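Neuraminidase (Influenza A virus, PDB 4GDI) is a sialidase-like surface glycoprotein of a bat influenza virus that may cleave terminal sialic acids, although its putative active site has diverged. Local coordinates at residues Thr51-Ser63 and Met73-Gly85. Residues are numbered along the deposited sequence; the frame is centred on the assembly and turned at random.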
loop_
_atom_site.group_PDB
_atom_site.type_symbol
_atom_site.label_atom_id
_atom_site.label_comp_id
_atom_site.label_asym_id
_atom_site.label_seq_id
_atom_site.Cartn_x
_atom_site.Cartn_y
_atom_site.Cartn_z
ATOM N N THR A 51 6.920 3.053 -16.199
ATOM C CA THR A 51 7.415 3.643 -14.966
ATOM C C THR A 51 8.318 2.718 -14.167
ATOM O O THR A 51 9.385 3.126 -13.710
ATOM C CB THR A 51 6.230 4.034 -14.074
ATOM O OG1 THR A 51 5.561 5.136 -14.675
ATOM C CG2 THR A 51 6.705 4.421 -12.677
ATOM N N SER A 52 7.880 1.480 -13.981
ATOM C CA SER A 52 8.634 0.523 -13.178
ATOM C C SER A 52 8.476 -0.913 -13.679
ATOM O O SER A 52 7.730 -1.184 -14.626
ATOM C CB SER A 52 8.215 0.624 -11.711
ATOM O OG SER A 52 6.829 0.388 -11.567
ATOM N N CYS A 53 9.174 -1.834 -13.023
ATOM C CA CYS A 53 9.220 -3.216 -13.476
ATOM C C CYS A 53 8.645 -4.153 -12.426
ATOM O O CYS A 53 8.594 -3.826 -11.237
ATOM C CB CYS A 53 10.653 -3.598 -13.828
ATOM S SG CYS A 53 11.341 -2.542 -15.099
ATOM N N PHE A 54 8.179 -5.304 -12.890
ATOM C CA PHE A 54 7.494 -6.259 -12.040
ATOM C C PHE A 54 8.059 -7.657 -12.260
ATOM O O PHE A 54 8.584 -7.976 -13.328
ATOM C CB PHE A 54 5.983 -6.269 -12.335
ATOM C CG PHE A 54 5.319 -4.934 -12.130
ATOM C CD1 PHE A 54 5.323 -3.981 -13.143
ATOM C CD2 PHE A 54 4.704 -4.628 -10.922
ATOM C CE1 PHE A 54 4.725 -2.730 -12.959
ATOM C CE2 PHE A 54 4.109 -3.373 -10.721
ATOM C CZ PHE A 54 4.116 -2.427 -11.750
ATOM N N LYS A 55 7.936 -8.472 -11.223
ATOM C CA LYS A 55 8.177 -9.902 -11.296
ATOM C C LYS A 55 6.844 -10.603 -11.522
ATOM O O LYS A 55 5.936 -10.509 -10.697
ATOM C CB LYS A 55 8.820 -10.394 -9.996
ATOM C CG LYS A 55 9.000 -11.905 -9.934
ATOM C CD LYS A 55 9.814 -12.329 -8.715
ATOM C CE LYS A 55 9.025 -13.283 -7.827
ATOM N NZ LYS A 55 9.586 -13.388 -6.453
ATOM N N PHE A 56 6.731 -11.292 -12.653
ATOM C CA PHE A 56 5.600 -12.155 -12.939
ATOM C C PHE A 56 6.032 -13.589 -12.631
ATOM O O PHE A 56 7.154 -13.974 -12.947
ATOM C CB PHE A 56 5.195 -12.042 -14.410
ATOM C CG PHE A 56 4.566 -10.727 -14.767
ATOM C CD1 PHE A 56 5.349 -9.618 -14.990
ATOM C CD2 PHE A 56 3.195 -10.611 -14.899
ATOM C CE1 PHE A 56 4.780 -8.419 -15.318
ATOM C CE2 PHE A 56 2.624 -9.408 -15.232
ATOM C CZ PHE A 56 3.408 -8.320 -15.434
ATOM N N PHE A 57 5.143 -14.379 -12.045
ATOM C CA PHE A 57 5.505 -15.723 -11.618
ATOM C C PHE A 57 4.307 -16.615 -11.319
ATOM O O PHE A 57 3.204 -16.130 -11.055
ATOM C CB PHE A 57 6.402 -15.657 -10.378
ATOM C CG PHE A 57 5.730 -15.077 -9.162
ATOM C CD1 PHE A 57 5.721 -13.715 -8.942
ATOM C CD2 PHE A 57 5.134 -15.903 -8.224
ATOM C CE1 PHE A 57 5.103 -13.181 -7.817
ATOM C CE2 PHE A 57 4.521 -15.376 -7.094
ATOM C CZ PHE A 57 4.507 -14.018 -6.891
ATOM N N ILE A 58 4.528 -17.928 -11.372
ATOM C CA ILE A 58 3.507 -18.876 -10.967
ATOM C C ILE A 58 3.752 -19.171 -9.490
ATOM O O ILE A 58 4.872 -19.525 -9.103
ATOM C CB ILE A 58 3.573 -20.184 -11.780
ATOM C CG1 ILE A 58 3.608 -19.899 -13.286
ATOM C CG2 ILE A 58 2.393 -21.080 -11.444
ATOM C CD1 ILE A 58 2.419 -19.090 -13.795
ATOM N N ALA A 59 2.723 -19.019 -8.661
ATOM C CA ALA A 59 2.856 -19.322 -7.233
ATOM C C ALA A 59 2.689 -20.816 -7.009
ATOM O O ALA A 59 1.843 -21.447 -7.642
ATOM C CB ALA A 59 1.818 -18.571 -6.423
ATOM N N TYR A 60 3.487 -21.386 -6.114
ATOM C CA TYR A 60 3.308 -22.790 -5.776
ATOM C C TYR A 60 3.215 -23.048 -4.282
ATOM O O TYR A 60 2.965 -24.185 -3.863
ATOM C CB TYR A 60 4.404 -23.656 -6.384
ATOM C CG TYR A 60 5.757 -23.498 -5.765
ATOM C CD1 TYR A 60 6.123 -24.244 -4.645
ATOM C CD2 TYR A 60 6.687 -22.628 -6.310
ATOM C CE1 TYR A 60 7.372 -24.112 -4.080
ATOM C CE2 TYR A 60 7.942 -22.487 -5.749
ATOM C CZ TYR A 60 8.283 -23.233 -4.641
ATOM O OH TYR A 60 9.538 -23.084 -4.092
ATOM N N GLY A 61 3.389 -22.011 -3.477
ATOM C CA GLY A 61 3.207 -22.174 -2.048
ATOM C C GLY A 61 3.377 -20.909 -1.245
ATOM O O GLY A 61 3.825 -19.872 -1.752
ATOM N N LEU A 62 3.022 -21.019 0.030
ATOM C CA LEU A 62 3.130 -19.929 0.971
ATOM C C LEU A 62 3.922 -20.423 2.171
ATOM O O LEU A 62 3.609 -21.469 2.728
ATOM C CB LEU A 62 1.730 -19.495 1.417
ATOM C CG LEU A 62 1.623 -18.101 2.036
ATOM C CD1 LEU A 62 1.851 -17.049 0.977
ATOM C CD2 LEU A 62 0.256 -17.900 2.700
ATOM N N SER A 63 4.926 -19.669 2.589
ATOM C CA SER A 63 5.738 -20.073 3.735
ATOM C C SER A 63 5.016 -19.901 5.070
ATOM O O SER A 63 4.273 -18.936 5.284
ATOM C CB SER A 63 7.018 -19.252 3.773
ATOM O OG SER A 63 6.704 -17.879 3.944
ATOM N N MET A 73 -2.116 -24.696 -3.207
ATOM C CA MET A 73 -1.484 -23.698 -4.077
ATOM C C MET A 73 -0.580 -24.361 -5.122
ATOM O O MET A 73 -0.439 -23.865 -6.237
ATOM C CB MET A 73 -0.690 -22.679 -3.247
ATOM C CG MET A 73 -0.184 -21.483 -4.057
ATOM S SD MET A 73 0.553 -20.185 -3.034
ATOM C CE MET A 73 -0.922 -19.415 -2.365
ATOM N N GLU A 74 0.021 -25.489 -4.756
ATOM C CA GLU A 74 0.983 -26.153 -5.624
ATOM C C GLU A 74 0.341 -26.709 -6.889
ATOM O O GLU A 74 0.995 -26.773 -7.933
ATOM C CB GLU A 74 1.694 -27.279 -4.867
ATOM C CG GLU A 74 2.928 -27.842 -5.576
ATOM C CD GLU A 74 2.581 -28.836 -6.676
ATOM O OE1 GLU A 74 1.708 -29.705 -6.449
ATOM O OE2 GLU A 74 3.183 -28.744 -7.771
ATOM N N TRP A 75 -0.924 -27.124 -6.816
ATOM C CA TRP A 75 -1.528 -27.748 -7.991
ATOM C C TRP A 75 -2.671 -26.932 -8.582
ATOM O O TRP A 75 -3.118 -27.206 -9.695
ATOM C CB TRP A 75 -1.958 -29.186 -7.696
ATOM C CG TRP A 75 -3.044 -29.314 -6.701
ATOM C CD1 TRP A 75 -4.385 -29.219 -6.936
ATOM C CD2 TRP A 75 -2.898 -29.586 -5.304
ATOM N NE1 TRP A 75 -5.086 -29.408 -5.767
ATOM C CE2 TRP A 75 -4.195 -29.638 -4.751
ATOM C CE3 TRP A 75 -1.796 -29.790 -4.464
ATOM C CZ2 TRP A 75 -4.420 -29.879 -3.399
ATOM C CZ3 TRP A 75 -2.022 -30.032 -3.121
ATOM C CH2 TRP A 75 -3.324 -30.076 -2.602
ATOM N N GLU A 76 -3.122 -25.919 -7.849
ATOM C CA GLU A 76 -3.998 -24.899 -8.422
ATOM C C GLU A 76 -3.153 -23.687 -8.797
ATOM O O GLU A 76 -2.952 -22.772 -7.990
ATOM C CB GLU A 76 -5.082 -24.496 -7.433
ATOM C CG GLU A 76 -6.026 -25.625 -7.091
ATOM C CD GLU A 76 -7.275 -25.133 -6.397
ATOM O OE1 GLU A 76 -7.799 -24.071 -6.800
ATOM O OE2 GLU A 76 -7.729 -25.805 -5.450
ATOM N N GLU A 77 -2.658 -23.696 -10.027
ATOM C CA GLU A 77 -1.603 -22.784 -10.432
ATOM C C GLU A 77 -2.152 -21.465 -10.928
ATOM O O GLU A 77 -2.980 -21.429 -11.848
ATOM C CB GLU A 77 -0.739 -23.430 -11.516
ATOM C CG GLU A 77 -0.168 -24.762 -11.088
ATOM C CD GLU A 77 0.896 -25.282 -12.032
ATOM O OE1 GLU A 77 2.074 -24.911 -11.853
ATOM O OE2 GLU A 77 0.556 -26.075 -12.936
ATOM N N SER A 78 -1.647 -20.387 -10.339
ATOM C CA SER A 78 -2.020 -19.037 -10.759
ATOM C C SER A 78 -0.803 -18.136 -10.937
ATOM O O SER A 78 0.202 -18.246 -10.220
ATOM C CB SER A 78 -2.987 -18.415 -9.746
ATOM O OG SER A 78 -4.253 -19.066 -9.782
ATOM N N LEU A 79 -0.918 -17.252 -11.919
ATOM C CA LEU A 79 0.065 -16.225 -12.198
ATOM C C LEU A 79 -0.150 -15.009 -11.287
ATOM O O LEU A 79 -1.277 -14.521 -11.144
ATOM C CB LEU A 79 -0.102 -15.791 -13.660
ATOM C CG LEU A 79 0.691 -14.572 -14.106
ATOM C CD1 LEU A 79 2.190 -14.906 -14.196
ATOM C CD2 LEU A 79 0.135 -14.068 -15.442
ATOM N N TYR A 80 0.942 -14.507 -10.718
ATOM C CA TYR A 80 0.939 -13.344 -9.834
ATOM C C TYR A 80 1.954 -12.347 -10.357
ATOM O O TYR A 80 2.828 -12.701 -11.146
ATOM C CB TYR A 80 1.395 -13.712 -8.406
ATOM C CG TYR A 80 0.422 -14.501 -7.568
ATOM C CD1 TYR A 80 0.084 -15.807 -7.902
ATOM C CD2 TYR A 80 -0.130 -13.952 -6.412
ATOM C CE1 TYR A 80 -0.800 -16.535 -7.117
ATOM C CE2 TYR A 80 -1.013 -14.671 -5.621
ATOM C CZ TYR A 80 -1.349 -15.959 -5.981
ATOM O OH TYR A 80 -2.215 -16.680 -5.191
ATOM N N LYS A 81 1.861 -11.107 -9.895
ATOM C CA LYS A 81 2.932 -10.158 -10.116
ATOM C C LYS A 81 3.184 -9.309 -8.883
ATOM O O LYS A 81 2.273 -9.006 -8.099
ATOM C CB LYS A 81 2.674 -9.278 -11.336
ATOM C CG LYS A 81 1.721 -8.124 -11.121
ATOM C CD LYS A 81 1.882 -7.108 -12.248
ATOM C CE LYS A 81 0.778 -6.055 -12.236
ATOM N NZ LYS A 81 1.169 -4.843 -13.027
ATOM N N THR A 82 4.447 -8.947 -8.730
ATOM C CA THR A 82 4.942 -8.194 -7.586
ATOM C C THR A 82 5.898 -7.110 -8.088
ATOM O O THR A 82 6.721 -7.378 -8.966
ATOM C CB THR A 82 5.747 -9.135 -6.646
ATOM O OG1 THR A 82 4.892 -10.183 -6.185
ATOM C CG2 THR A 82 6.301 -8.378 -5.455
ATOM N N PRO A 83 5.811 -5.891 -7.531
ATOM C CA PRO A 83 6.811 -4.867 -7.873
ATOM C C PRO A 83 8.219 -5.359 -7.580
ATOM O O PRO A 83 8.465 -5.967 -6.542
ATOM C CB PRO A 83 6.446 -3.684 -6.960
ATOM C CG PRO A 83 5.015 -3.877 -6.636
ATOM C CD PRO A 83 4.789 -5.374 -6.603
ATOM N N ILE A 84 9.142 -5.100 -8.496
ATOM C CA ILE A 84 10.467 -5.702 -8.405
ATOM C C ILE A 84 11.170 -5.424 -7.057
ATOM O O ILE A 84 11.835 -6.305 -6.491
ATOM C CB ILE A 84 11.349 -5.252 -9.591
ATOM C CG1 ILE A 84 12.590 -6.133 -9.688
ATOM C CG2 ILE A 84 11.699 -3.776 -9.480
ATOM C CD1 ILE A 84 12.262 -7.576 -9.994
ATOM N N GLY A 85 10.994 -4.225 -6.520
ATOM C CA GLY A 85 11.652 -3.869 -5.270
ATOM C C GLY A 85 11.066 -4.451 -3.989
ATOM O O GLY A 85 11.621 -4.241 -2.898
HETATM O O HOH W 1 -0.674 -21.078 -7.480
HETATM O O HOH W 2 2.031 -24.019 -9.109
#
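Lys81 packs against two phenylalanines of the neighbouring antiparallel strand, using a different part of its chain for each. Its CB sits over one face of the Phe56 ring, toward the rim, 4.0 Å from the ring centroid, and CD lies beyond the rim, 3.7 Å from Phe56 CZ. Beyond CG the chain is extended, which carries NZ to the centre of a face of Phe54, 3.9 Å from the centroid and 6° off the normal, a cation-pi contact. The side chains of Phe57 and Tyr80 emerge on the other side of the sheet. With CG between its backbone N and carbonyl carbon (chi1 64°), Phe57 turns its ring under Tyr80, whose CB meets Phe57 CZ at 3.5 Å; the two rings are nearly parallel but slid so far apart that they barely overlap. Thr82 OG1 approaches this ring at its edge and is itself hydrogen-bonded to Ser93, while Ala59 CB touches Tyr80 CE1 at 3.4 Å. In the loop leading into strand 78-83, Met73 SD lies 3.4 Å from Gly61 N.

Paired backbone bonds at Lys55-Thr82 and Phe57-Tyr80 set this register, with Tyr80 N to Phe57 O at 2.8 Å. Where the strands separate, a water accepts from Ser78 N and lies within hydrogen-bonding distance of Glu76 O; a second lies between Ala59 O and Glu77 OE1, probably bridging them, and Glu77 OE1 also forms a salt bridge with Arg43. Strands 39-42 and 44-48 flank 53-63, and strand 94-98 flanks 78-83, placing the pair inside a propeller sheet. The ladder thus satisfies main-chain polar groups within a largely buried apolar interface, and the Phe54 face probably helps stabilise the lysine's positive charge.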